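Local coordinates for abhydrolase domain-containing protein (Exiguobacterium antarcticum, PDB 5H3H) that hydrolyses esters as an alpha/beta-hydrolase-fold esterase, binds ethaneperoxoic acid in its pocket and probably also acts as a perhydrolase, at residues T3-V8 and Q83-T88; N42-E47 and S264-S269; T67-T72 and S185-I190; V90-F95 and L103-N108; E241-S246 and T259-S264. All coordinates share one frame; numbering follows the deposited sequence.

Contact 4 is the core contact, wholly apolar, its centre about 10 Å from that of the chain, while contacts 1, 2, 3 and 5 are partly buried and lie farther out. Contacts 1 and 5 sit at the two edges of the central sheet, each setting an outermost strand beside a helix. Contacts 1 and 3 use helix 71-85, at its end and its start; contacts 2 and 5 share helix 255-267 and S264. Chemistry changes with place: a leucine methyl against tyrosine and leucine in contact 4, a glycine over a ring in contact 3, mixed apolar and polar pairs in contacts 1 and 5, a buried apolar pair beside a long salt bridge in contact 2.

Contact 1: residues T3-V8 and Q83-T88; sequences TFIQAV and QQLKLT
I5, on strand 4-6 at one edge of the alpha/beta hydrolase sheet, meets Q84 and L85 in the last turn of helix 71-85. The tight part is centred on I5, which is buried. Its CG2 stands anti to the backbone N, while CG1, at a chi1 of -86°, lies beside that N. From there the methyl I5 CD1 reaches L85 CD2 at 4.3 Å. On the other branch, I5 CG2 lies 3.8 Å from Q84 CD, the amide carbon. The side chains of I5 and Q84 run past each other in opposite directions, with the Q84 chain extended beyond CG. V15 of the neighbouring strand 12-18 also packs on I5, and E80 touches it from the helix.

The loose side begins one residue on. Q84 and Q6 are both exposed, and the Q84 amide ends beside the Q6 backbone, with Q84 CD 3.8 Å from Q6 O. The end of the Q6 side chain leads away from the helix, and its closest side-chain atom here is CB. The helix closes with a Schellman motif at K86, which takes a positive phi of 58°. The lysine side chain folds back over the last turn, and K86 NZ donates to Q83 O at 2.6 Å, approaching from above the carbonyl plane.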
# COMPACT_ATOMS: atom_id res chain seq x y z
N THR B 3 5.27 -21.85 15.96
CA THR B 3 6.38 -22.01 15.01
C THR B 3 6.44 -21.04 13.79
O THR B 3 6.66 -19.82 13.97
CB THR B 3 6.46 -23.51 14.56
OG1 THR B 3 5.14 -24.01 14.29
CG2 THR B 3 7.18 -24.40 15.59
N PHE B 4 6.25 -21.57 12.58
CA PHE B 4 6.91 -21.04 11.37
C PHE B 4 5.94 -20.55 10.30
O PHE B 4 4.88 -21.15 10.07
CB PHE B 4 7.83 -22.11 10.75
CG PHE B 4 9.12 -22.33 11.52
CD1 PHE B 4 10.25 -21.58 11.26
CD2 PHE B 4 9.20 -23.30 12.52
CE1 PHE B 4 11.41 -21.78 11.96
CE2 PHE B 4 10.38 -23.51 13.23
CZ PHE B 4 11.48 -22.75 12.94
N ILE B 5 6.33 -19.46 9.64
CA ILE B 5 5.53 -18.85 8.63
C ILE B 5 6.26 -19.02 7.33
O ILE B 5 7.46 -18.88 7.30
CB ILE B 5 5.31 -17.34 8.94
CG1 ILE B 5 4.12 -17.18 9.87
CG2 ILE B 5 5.04 -16.54 7.66
CD1 ILE B 5 4.21 -17.94 11.17
N GLN B 6 5.53 -19.28 6.24
CA GLN B 6 6.16 -19.37 4.92
C GLN B 6 6.27 -18.00 4.23
O GLN B 6 5.25 -17.37 3.99
CB GLN B 6 5.38 -20.31 4.02
CG GLN B 6 6.25 -20.75 2.86
CD GLN B 6 5.50 -21.52 1.82
OE1 GLN B 6 4.77 -20.93 1.02
NE2 GLN B 6 5.69 -22.82 1.81
N ALA B 7 7.49 -17.58 3.89
CA ALA B 7 7.71 -16.37 3.05
C ALA B 7 7.34 -16.64 1.60
O ALA B 7 7.04 -17.79 1.21
CB ALA B 7 9.17 -15.95 3.13
N VAL B 8 7.37 -15.61 0.78
CA VAL B 8 6.99 -15.79 -0.65
C VAL B 8 7.89 -16.77 -1.35
O VAL B 8 7.40 -17.65 -2.10
CB VAL B 8 6.89 -14.44 -1.37
CG1 VAL B 8 6.75 -14.55 -2.89
CG2 VAL B 8 5.71 -13.66 -0.75
N GLN B 83 -0.54 -11.67 7.62
CA GLN B 83 -1.59 -12.30 6.77
C GLN B 83 -1.87 -13.73 7.19
O GLN B 83 -3.02 -14.08 7.45
CB GLN B 83 -1.24 -12.25 5.28
CG GLN B 83 -1.54 -10.92 4.64
CD GLN B 83 -1.53 -10.94 3.13
OE1 GLN B 83 -1.04 -11.89 2.50
NE2 GLN B 83 -2.07 -9.88 2.53
N GLN B 84 -0.82 -14.55 7.33
CA GLN B 84 -1.00 -15.98 7.80
C GLN B 84 -1.43 -16.17 9.24
O GLN B 84 -2.08 -17.15 9.57
CB GLN B 84 0.27 -16.80 7.56
CG GLN B 84 0.56 -16.86 6.08
CD GLN B 84 1.87 -17.49 5.73
OE1 GLN B 84 2.53 -17.02 4.80
NE2 GLN B 84 2.25 -18.58 6.42
N LEU B 85 -1.06 -15.26 10.15
CA LEU B 85 -1.59 -15.34 11.52
C LEU B 85 -2.91 -14.54 11.63
O LEU B 85 -3.52 -14.52 12.70
CB LEU B 85 -0.59 -14.79 12.54
CG LEU B 85 0.73 -15.56 12.73
CD1 LEU B 85 1.56 -14.79 13.76
CD2 LEU B 85 0.50 -16.99 13.21
N LYS B 86 -3.33 -13.88 10.55
CA LYS B 86 -4.66 -13.23 10.46
C LYS B 86 -4.86 -12.19 11.56
O LYS B 86 -5.84 -12.20 12.30
CB LYS B 86 -5.78 -14.29 10.44
CG LYS B 86 -5.82 -15.12 9.15
CD LYS B 86 -6.77 -14.50 8.11
CE LYS B 86 -6.43 -14.91 6.69
NZ LYS B 86 -5.31 -14.08 6.12
N LEU B 87 -3.85 -11.32 11.69
CA LEU B 87 -3.83 -10.31 12.70
C LEU B 87 -4.43 -9.05 12.13
O LEU B 87 -4.21 -8.71 10.98
CB LEU B 87 -2.37 -10.02 13.12
CG LEU B 87 -1.51 -11.14 13.69
CD1 LEU B 87 -0.13 -10.53 14.05
CD2 LEU B 87 -2.19 -11.73 14.91
N THR B 88 -5.17 -8.33 12.95
CA THR B 88 -5.53 -6.89 12.70
C THR B 88 -5.40 -6.04 13.95
O THR B 88 -5.12 -6.54 15.05
CB THR B 88 -6.99 -6.75 12.21
OG1 THR B 88 -7.87 -7.37 13.15
CG2 THR B 88 -7.21 -7.38 10.83

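Contact 2: residues N42-E47 and S264-S269; sequences NRLLEE and SYVKSS
Two helices flanking the alpha/beta hydrolase sheet, 38-46 and 255-267, come together at their C-terminal ends, and L44, E47, V266 and K267 make the contact. The approach is moderate, with the CA atoms of L44 and V266 8.9 Å apart, so the side chains do the bridging. L44 and V266, both buried, form the inner pair. The CD2 branch of L44 touches both valine methyls almost equally, 4.1 Å from V266 CG2 and 4.2 Å from V266 CG1, and the two side chains cross obliquely. T91 of strand 90-95 packs on V266 from the sheet, and Y49 touches it from a loop.

The outer pair is charged. E47 bends at its second torsion, chi2 -82°, and the E47 and K267 side chains cross at about a right angle, which brings OE2 to the K267 chain. E47 OE2 lies 3.2 Å from K267 CE but 3.8 Å from K267 NZ, a long salt bridge. The lysine turns at its last torsion, chi4 -83°, which leaves the methylene closer to the carboxylate than the ammonium group is. A firmer ionic tie between the same two helices runs from R43 NE to E260 OE1.

At this length, the attraction between E47 and K267 is probably a modest electrostatic one on the solvent side, where K267 is exposed and E47 partly so; the buried L44-V266 pair probably contributes the less solvent-screened part of the contact.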
# COMPACT_ATOMS: atom_id res chain seq x y z
N ASN B 42 7.57 -9.46 28.87
CA ASN B 42 7.07 -9.92 30.19
C ASN B 42 5.93 -9.03 30.62
O ASN B 42 4.88 -9.51 31.04
CB ASN B 42 8.10 -9.90 31.29
CG ASN B 42 9.23 -10.88 31.07
OD1 ASN B 42 9.08 -11.90 30.38
ND2 ASN B 42 10.37 -10.58 31.69
N ARG B 43 6.14 -7.72 30.48
CA ARG B 43 5.08 -6.75 30.82
C ARG B 43 3.89 -6.80 29.87
O ARG B 43 2.75 -6.75 30.35
CB ARG B 43 5.60 -5.32 30.95
CG ARG B 43 4.63 -4.33 31.64
CD ARG B 43 4.58 -4.45 33.16
NE ARG B 43 5.93 -4.53 33.72
CZ ARG B 43 6.25 -4.89 34.97
NH1 ARG B 43 5.29 -5.17 35.87
NH2 ARG B 43 7.55 -4.94 35.34
N LEU B 44 4.06 -6.90 28.55
CA LEU B 44 2.88 -6.99 27.63
C LEU B 44 2.00 -8.17 27.97
O LEU B 44 0.73 -8.08 28.06
CB LEU B 44 3.30 -7.06 26.17
CG LEU B 44 4.03 -5.77 25.77
CD1 LEU B 44 4.93 -5.96 24.57
CD2 LEU B 44 3.01 -4.67 25.49
N LEU B 45 2.65 -9.28 28.24
CA LEU B 45 1.91 -10.51 28.66
C LEU B 45 1.16 -10.34 30.00
O LEU B 45 -0.03 -10.62 30.08
CB LEU B 45 2.87 -11.68 28.75
CG LEU B 45 3.03 -12.65 27.57
CD1 LEU B 45 2.44 -12.36 26.22
CD2 LEU B 45 4.49 -13.02 27.43
N GLU B 46 1.78 -9.82 31.05
CA GLU B 46 0.96 -9.60 32.25
C GLU B 46 -0.18 -8.59 32.04
O GLU B 46 -1.22 -8.72 32.64
CB GLU B 46 1.76 -9.33 33.49
CG GLU B 46 2.27 -7.95 33.73
CD GLU B 46 2.93 -7.85 35.09
OE1 GLU B 46 2.40 -8.46 36.02
OE2 GLU B 46 3.96 -7.17 35.23
N GLU B 47 -0.03 -7.62 31.13
CA GLU B 47 -1.12 -6.63 30.91
C GLU B 47 -2.17 -7.19 29.94
O GLU B 47 -3.10 -6.49 29.57
CB GLU B 47 -0.55 -5.33 30.37
CG GLU B 47 0.56 -4.70 31.23
CD GLU B 47 0.04 -3.91 32.40
OE1 GLU B 47 0.31 -4.27 33.57
OE2 GLU B 47 -0.66 -2.94 32.11
N SER B 264 1.85 1.89 27.72
CA SER B 264 0.89 2.97 27.68
C SER B 264 0.42 3.26 26.27
O SER B 264 -0.76 3.44 26.07
CB SER B 264 1.51 4.25 28.26
OG SER B 264 1.86 4.10 29.62
N TYR B 265 1.34 3.34 25.31
CA TYR B 265 0.98 3.57 23.92
C TYR B 265 0.18 2.41 23.29
O TYR B 265 -0.75 2.65 22.53
CB TYR B 265 2.22 3.86 23.09
CG TYR B 265 1.99 4.52 21.76
CD1 TYR B 265 1.50 5.85 21.67
CD2 TYR B 265 2.27 3.86 20.59
CE1 TYR B 265 1.32 6.45 20.44
CE2 TYR B 265 2.07 4.44 19.36
CZ TYR B 265 1.60 5.75 19.26
OH TYR B 265 1.41 6.32 17.99
N VAL B 266 0.53 1.16 23.61
CA VAL B 266 -0.31 0.02 23.17
C VAL B 266 -1.73 0.17 23.72
O VAL B 266 -2.68 -0.02 22.96
CB VAL B 266 0.28 -1.41 23.42
CG1 VAL B 266 1.76 -1.50 23.04
CG2 VAL B 266 0.03 -1.94 24.81
N LYS B 267 -1.85 0.54 25.00
CA LYS B 267 -3.17 0.87 25.64
C LYS B 267 -3.93 2.04 24.97
O LYS B 267 -5.13 1.93 24.76
CB LYS B 267 -3.00 1.13 27.17
CG LYS B 267 -2.81 -0.12 28.02
CD LYS B 267 -2.26 0.20 29.41
CE LYS B 267 -2.43 -0.94 30.41
NZ LYS B 267 -3.80 -1.00 31.05
N SER B 268 -3.24 3.15 24.63
CA SER B 268 -3.85 4.23 23.87
C SER B 268 -2.89 5.09 23.04
O SER B 268 -1.84 5.51 23.53
CB SER B 268 -4.58 5.19 24.81
OG SER B 268 -4.66 6.48 24.23
N SER B 269 -3.33 5.43 21.83
CA SER B 269 -2.57 6.24 20.88
C SER B 269 -2.67 7.72 21.23
O SER B 269 -1.67 8.42 21.22
CB SER B 269 -3.11 6.00 19.46
OG SER B 269 -4.36 6.68 19.25

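Contact 3: residues T67-T72 and S185-I190; sequences TGYDYT and SSHGTI
Y69 and G188 meet through a CH-pi contact. The CA of G188 lies over one face of the Y69 ring, 3.9 Å from its centroid and 27° off the ring normal. Displacement toward the rim makes Y69 CE1 the nearest ring atom, 3.5 Å from G188 CA. The absence of a side chain matters here, since a CB would run tight against Y69 CE1 and clash with S185 OG. Q191 and S192 of helix 186-198 also touch the tyrosine.

The hydrogen bonds lie apart. Y69 OH is bonded to P65 O, which ties down the far end of the ring. S185 OG accepts from G188 N at 3.0 Å, with an N-H...O angle of 136°, and is also bonded to G58 O. S185 O takes two donors from opposite faces of its plane, T189 N and T189 OG1, the latter at 3.0 Å. A leucine in place of Y69 would probably leave P65 O without its hydroxyl partner and G188 without a flat face to lie on.

Y69 lies in the loop just before helix 71-85, and the contact joins that loop to the first turn of helix 186-198, N-capped by S185, consistent with an alpha/beta hydrolase cap region.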
# COMPACT_ATOMS: atom_id res chain seq x y z
N THR B 67 19.63 -15.19 0.14
CA THR B 67 19.19 -13.94 -0.33
C THR B 67 17.89 -13.46 0.36
O THR B 67 17.25 -14.19 1.16
CB THR B 67 19.01 -14.09 -1.88
OG1 THR B 67 19.18 -12.82 -2.47
CG2 THR B 67 17.65 -14.70 -2.27
N GLY B 68 17.58 -12.20 0.07
CA GLY B 68 16.34 -11.56 0.45
C GLY B 68 16.39 -10.74 1.72
O GLY B 68 15.37 -10.59 2.37
N TYR B 69 17.54 -10.13 2.02
CA TYR B 69 17.74 -9.34 3.24
C TYR B 69 17.45 -7.86 3.02
O TYR B 69 17.51 -7.06 3.97
CB TYR B 69 19.14 -9.61 3.83
CG TYR B 69 19.28 -11.06 4.26
CD1 TYR B 69 18.93 -11.46 5.52
CD2 TYR B 69 19.68 -12.03 3.38
CE1 TYR B 69 19.00 -12.78 5.91
CE2 TYR B 69 19.75 -13.33 3.74
CZ TYR B 69 19.44 -13.71 5.02
OH TYR B 69 19.48 -15.02 5.42
N ASP B 70 17.13 -7.52 1.76
CA ASP B 70 16.69 -6.17 1.35
C ASP B 70 15.37 -5.89 2.02
O ASP B 70 14.65 -6.84 2.44
CB ASP B 70 16.59 -6.09 -0.17
CG ASP B 70 15.60 -7.13 -0.74
OD1 ASP B 70 16.01 -8.31 -0.86
OD2 ASP B 70 14.42 -6.78 -0.99
N TYR B 71 15.08 -4.63 2.29
CA TYR B 71 13.89 -4.30 3.13
C TYR B 71 12.62 -4.67 2.40
O TYR B 71 11.64 -5.06 3.05
CB TYR B 71 13.85 -2.85 3.51
CG TYR B 71 14.88 -2.39 4.56
CD1 TYR B 71 15.83 -3.27 5.10
CD2 TYR B 71 14.94 -1.08 4.97
CE1 TYR B 71 16.79 -2.82 6.02
CE2 TYR B 71 15.89 -0.63 5.90
CZ TYR B 71 16.82 -1.51 6.41
OH TYR B 71 17.74 -1.10 7.34
N THR B 72 12.62 -4.59 1.07
CA THR B 72 11.44 -5.03 0.30
C THR B 72 11.10 -6.48 0.64
O THR B 72 10.00 -6.75 1.07
CB THR B 72 11.58 -4.87 -1.22
OG1 THR B 72 11.71 -3.47 -1.53
CG2 THR B 72 10.35 -5.47 -1.97
N SER B 185 22.86 -16.18 11.83
CA SER B 185 23.64 -16.67 10.69
C SER B 185 24.72 -15.62 10.27
O SER B 185 24.44 -14.44 10.21
CB SER B 185 22.71 -16.96 9.50
OG SER B 185 22.21 -15.75 8.91
N SER B 186 25.94 -16.06 9.97
CA SER B 186 26.97 -15.13 9.52
C SER B 186 26.55 -14.42 8.24
O SER B 186 26.77 -13.22 8.08
CB SER B 186 28.29 -15.86 9.28
OG SER B 186 28.04 -17.05 8.53
N HIS B 187 25.88 -15.18 7.35
CA HIS B 187 25.62 -14.68 5.99
C HIS B 187 24.41 -13.74 5.98
O HIS B 187 24.40 -12.75 5.26
CB HIS B 187 25.47 -15.77 5.00
CG HIS B 187 24.51 -16.82 5.41
ND1 HIS B 187 23.31 -16.98 4.76
CD2 HIS B 187 24.50 -17.68 6.44
CE1 HIS B 187 22.65 -17.98 5.31
NE2 HIS B 187 23.36 -18.44 6.32
N GLY B 188 23.41 -14.00 6.82
CA GLY B 188 22.35 -13.00 7.05
C GLY B 188 22.85 -11.71 7.63
O GLY B 188 22.48 -10.63 7.18
N THR B 189 23.71 -11.82 8.66
CA THR B 189 24.32 -10.68 9.27
C THR B 189 24.99 -9.83 8.18
O THR B 189 24.77 -8.63 8.14
CB THR B 189 25.31 -11.07 10.37
OG1 THR B 189 24.59 -11.73 11.41
CG2 THR B 189 26.07 -9.89 10.92
N ILE B 190 25.75 -10.45 7.29
CA ILE B 190 26.38 -9.67 6.20
C ILE B 190 25.38 -9.02 5.23
O ILE B 190 25.45 -7.82 5.00
CB ILE B 190 27.39 -10.55 5.45
CG1 ILE B 190 28.61 -10.76 6.39
CG2 ILE B 190 27.73 -9.99 4.09
CD1 ILE B 190 29.46 -11.92 5.98

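Contact 4: residues V90-F95 and L103-N108; sequences VTLLGF and LKYLLN
L92 on strand 90-95 points its side chain at Y105 and L106 of helix 97-109, and the approach tightens atom by atom. L92 CB is still 6.0 Å from Y105 CD2. With CG anti to the backbone N (chi1 -178°), the chain continues straight away from the strand, and L92 CG stands 5.2 Å from that same ring carbon, Y105 CD2. There it forks. The CD1 branch of L92 stays back, 5.4 Å from Y105 CD2, whereas L92 CD2 goes forward toward the helix and closes to 3.9 Å from Y105 CD2. L92 CD2 also touches L106 CD1, at 4.3 Å, so a single methyl meets two consecutive helix residues. The leucine approaches the tyrosine ring at a slant. Y105 has its own CG anti to the backbone N, chi1 161°, which swings the ring down from the helix toward the sheet.

All three residues are buried, and everything that touches across the contact is apolar. Just beyond L92, the strand runs through G94 and F95 into what is probably the nucleophile elbow at S96, and F95 lines the ethaneperoxoic acid pocket.

The contact belongs to the beta-alpha-beta unit formed by strand 90-95, helix 97-109 and strand 114-120. V25 and L27 of the parallel strand 23-27 also pack on L92, I82 of helix 71-85 packs on Y105, and L107 of helix 97-109 packs on V8 of the second subunit.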
# COMPACT_ATOMS: atom_id res chain seq x y z
N VAL B 90 -2.96 -4.22 14.77
CA VAL B 90 -1.66 -4.56 15.41
C VAL B 90 -0.96 -3.27 15.80
O VAL B 90 -1.03 -2.26 15.08
CB VAL B 90 -0.72 -5.54 14.59
CG1 VAL B 90 -1.45 -6.40 13.57
CG2 VAL B 90 0.52 -4.93 14.00
N THR B 91 -0.31 -3.30 16.94
CA THR B 91 0.74 -2.30 17.21
C THR B 91 2.05 -2.84 16.68
O THR B 91 2.46 -3.92 17.04
CB THR B 91 0.84 -2.06 18.68
OG1 THR B 91 -0.40 -1.49 19.08
CG2 THR B 91 1.96 -1.07 19.03
N LEU B 92 2.63 -2.14 15.73
CA LEU B 92 3.87 -2.58 15.09
C LEU B 92 5.09 -1.77 15.68
O LEU B 92 5.17 -0.56 15.52
CB LEU B 92 3.67 -2.34 13.59
CG LEU B 92 4.83 -2.76 12.71
CD1 LEU B 92 5.06 -4.24 12.84
CD2 LEU B 92 4.62 -2.33 11.29
N LEU B 93 6.01 -2.44 16.36
CA LEU B 93 7.23 -1.77 16.87
C LEU B 93 8.46 -2.26 16.09
O LEU B 93 8.69 -3.46 16.01
CB LEU B 93 7.41 -1.97 18.35
CG LEU B 93 8.71 -1.52 19.05
CD1 LEU B 93 9.36 -0.27 18.52
CD2 LEU B 93 8.53 -1.37 20.57
N GLY B 94 9.24 -1.32 15.56
CA GLY B 94 10.48 -1.67 14.97
C GLY B 94 11.62 -1.03 15.72
O GLY B 94 11.58 0.18 15.94
N PHE B 95 12.60 -1.83 16.10
CA PHE B 95 13.82 -1.33 16.77
C PHE B 95 14.94 -1.38 15.75
O PHE B 95 15.21 -2.42 15.15
CB PHE B 95 14.17 -2.15 17.97
CG PHE B 95 15.48 -1.71 18.63
CD1 PHE B 95 15.49 -0.70 19.59
CD2 PHE B 95 16.71 -2.30 18.26
CE1 PHE B 95 16.68 -0.33 20.23
CE2 PHE B 95 17.91 -1.87 18.85
CZ PHE B 95 17.88 -0.88 19.81
N LEU B 103 8.55 0.48 8.42
CA LEU B 103 8.17 1.51 7.44
C LEU B 103 7.95 0.94 6.02
O LEU B 103 6.91 1.26 5.37
CB LEU B 103 9.21 2.66 7.41
CG LEU B 103 9.18 3.50 8.69
CD1 LEU B 103 10.48 4.26 8.93
CD2 LEU B 103 8.04 4.50 8.69
N LYS B 104 8.90 0.12 5.57
CA LYS B 104 8.86 -0.45 4.24
C LYS B 104 7.61 -1.34 4.10
O LYS B 104 6.99 -1.37 3.03
CB LYS B 104 10.10 -1.32 3.99
CG LYS B 104 10.34 -1.75 2.55
CD LYS B 104 10.34 -0.58 1.59
CE LYS B 104 11.34 -0.75 0.46
NZ LYS B 104 11.68 0.61 -0.07
N TYR B 105 7.31 -2.08 5.17
CA TYR B 105 6.14 -2.91 5.23
C TYR B 105 4.90 -2.07 5.07
O TYR B 105 3.94 -2.47 4.33
CB TYR B 105 6.05 -3.62 6.55
CG TYR B 105 4.63 -4.11 6.80
CD1 TYR B 105 4.10 -5.20 6.09
CD2 TYR B 105 3.79 -3.42 7.68
CE1 TYR B 105 2.78 -5.63 6.31
CE2 TYR B 105 2.50 -3.82 7.88
CZ TYR B 105 1.97 -4.91 7.16
OH TYR B 105 0.65 -5.30 7.36
N LEU B 106 4.86 -0.95 5.80
CA LEU B 106 3.68 -0.03 5.63
C LEU B 106 3.56 0.54 4.21
O LEU B 106 2.44 0.63 3.69
CB LEU B 106 3.70 1.09 6.65
CG LEU B 106 2.98 1.03 8.00
CD1 LEU B 106 2.22 -0.22 8.40
CD2 LEU B 106 3.89 1.53 9.12
N LEU B 107 4.68 0.95 3.62
CA LEU B 107 4.67 1.47 2.27
C LEU B 107 4.29 0.39 1.25
O LEU B 107 3.58 0.65 0.35
CB LEU B 107 6.02 2.07 1.86
CG LEU B 107 6.43 3.54 2.12
CD1 LEU B 107 5.39 4.41 2.79
CD2 LEU B 107 7.77 3.55 2.84
N ASN B 108 4.84 -0.80 1.38
CA ASN B 108 4.62 -1.84 0.35
C ASN B 108 3.33 -2.62 0.47
O ASN B 108 2.83 -3.13 -0.54
CB ASN B 108 5.82 -2.78 0.25
CG ASN B 108 7.02 -2.09 -0.33
OD1 ASN B 108 6.97 -0.93 -0.70
ND2 ASN B 108 8.11 -2.82 -0.46

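Contact 5: residues E241-S246 and T259-S264; sequences EVFEES and TETLVS
Strand 239-243 passes helix 255-267 with the CA atoms of E241 and T261 8.6 Å apart, then leaves the sheet through a type I turn from F243 to S246. Within 259-264, T261 is the residue that meets both E241 and F243. Its CG2 methyl stands anti to the backbone N, and T261 CG2 lies 4.4 Å from E241 CG, a loose apolar touch at the partly exposed end. Its hydroxyl comes near the tip of the buried phenylalanine, with T261 OG1 4.1 Å from F243 CZ. The approach to the ring is oblique, and F243 and T261 run past each other in opposite directions. Chi1 of -55° sets OG1 beside the threonine's own backbone N, where it can bond to K257 O one turn back.

K257 also makes a cation-pi contact with the F243 ring. One turn after E260, S264 folds onto the helix in similar fashion, and S264 OG donates to E260 O at 2.9 Å.

With the T261 hydroxyl bonded to K257 O and well back from F243 CZ, the contact with the ring is probably little more than van der Waals; a polar link between this edge strand and the helix is made by K257 NZ to V242 O.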
# COMPACT_ATOMS: atom_id res chain seq x y z
N GLU B 241 9.37 10.64 22.02
CA GLU B 241 9.84 10.53 23.41
C GLU B 241 11.35 10.29 23.46
O GLU B 241 11.83 9.25 23.05
CB GLU B 241 9.11 9.42 24.18
CG GLU B 241 7.90 9.91 25.00
CD GLU B 241 8.19 10.69 26.31
OE1 GLU B 241 9.13 10.37 27.08
OE2 GLU B 241 7.42 11.63 26.60
N VAL B 242 12.07 11.23 24.06
CA VAL B 242 13.52 11.25 24.09
C VAL B 242 13.91 10.48 25.35
O VAL B 242 13.46 10.77 26.45
CB VAL B 242 14.04 12.70 24.17
CG1 VAL B 242 15.57 12.77 24.17
CG2 VAL B 242 13.49 13.54 23.01
N PHE B 243 14.85 9.56 25.19
CA PHE B 243 15.39 8.81 26.27
C PHE B 243 16.71 9.47 26.62
O PHE B 243 17.70 9.30 25.92
CB PHE B 243 15.44 7.32 25.91
CG PHE B 243 14.08 6.67 25.99
CD1 PHE B 243 13.10 6.97 25.06
CD2 PHE B 243 13.74 5.88 27.05
CE1 PHE B 243 11.81 6.45 25.15
CE2 PHE B 243 12.45 5.37 27.17
CZ PHE B 243 11.50 5.63 26.19
N GLU B 244 16.71 10.22 27.72
CA GLU B 244 17.84 11.14 28.03
C GLU B 244 19.05 10.38 28.48
O GLU B 244 20.18 10.86 28.32
CB GLU B 244 17.48 12.14 29.16
CG GLU B 244 16.18 12.93 28.94
CD GLU B 244 16.32 14.13 28.00
OE1 GLU B 244 17.31 14.26 27.20
OE2 GLU B 244 15.40 14.98 28.08
N GLU B 245 18.81 9.21 29.06
CA GLU B 245 19.84 8.48 29.72
C GLU B 245 20.26 7.24 28.90
O GLU B 245 21.03 6.42 29.39
CB GLU B 245 19.35 8.10 31.15
CG GLU B 245 18.94 9.28 32.04
CD GLU B 245 18.10 8.89 33.27
OE1 GLU B 245 18.26 7.77 33.79
OE2 GLU B 245 17.30 9.74 33.77
N SER B 246 19.84 7.15 27.63
CA SER B 246 20.01 5.92 26.87
C SER B 246 20.82 6.12 25.62
O SER B 246 20.72 7.14 24.96
CB SER B 246 18.65 5.35 26.43
OG SER B 246 17.88 5.06 27.56
N THR B 259 9.75 0.24 28.73
CA THR B 259 8.61 -0.68 28.86
C THR B 259 7.30 0.02 29.18
O THR B 259 6.29 -0.22 28.57
CB THR B 259 8.87 -1.86 29.87
OG1 THR B 259 9.34 -1.38 31.14
CG2 THR B 259 9.91 -2.70 29.42
N GLU B 260 7.29 0.92 30.13
CA GLU B 260 6.03 1.49 30.52
C GLU B 260 5.50 2.56 29.52
O GLU B 260 4.33 2.65 29.34
CB GLU B 260 6.10 1.94 31.98
CG GLU B 260 6.36 0.78 32.97
CD GLU B 260 5.26 -0.31 33.02
OE1 GLU B 260 5.62 -1.50 33.17
OE2 GLU B 260 4.05 0.00 32.95
N THR B 261 6.38 3.25 28.78
CA THR B 261 5.98 4.04 27.60
C THR B 261 5.35 3.17 26.47
O THR B 261 4.39 3.56 25.80
CB THR B 261 7.22 4.77 27.02
OG1 THR B 261 7.85 5.55 28.04
CG2 THR B 261 6.86 5.69 25.88
N LEU B 262 5.91 1.98 26.27
CA LEU B 262 5.49 1.09 25.17
C LEU B 262 4.09 0.59 25.53
O LEU B 262 3.15 0.62 24.74
CB LEU B 262 6.51 -0.05 25.11
CG LEU B 262 6.75 -0.85 23.85
CD1 LEU B 262 7.50 -2.13 24.24
CD2 LEU B 262 5.48 -1.18 23.09
N VAL B 263 3.93 0.22 26.78
CA VAL B 263 2.70 -0.32 27.29
C VAL B 263 1.57 0.67 27.26
O VAL B 263 0.45 0.32 26.90
CB VAL B 263 2.89 -0.83 28.74
CG1 VAL B 263 1.55 -1.06 29.44
CG2 VAL B 263 3.74 -2.12 28.71
N SER B 264 1.85 1.89 27.72
CA SER B 264 0.89 2.97 27.68
C SER B 264 0.42 3.26 26.27
O SER B 264 -0.76 3.44 26.07
CB SER B 264 1.51 4.25 28.26
OG SER B 264 1.86 4.10 29.62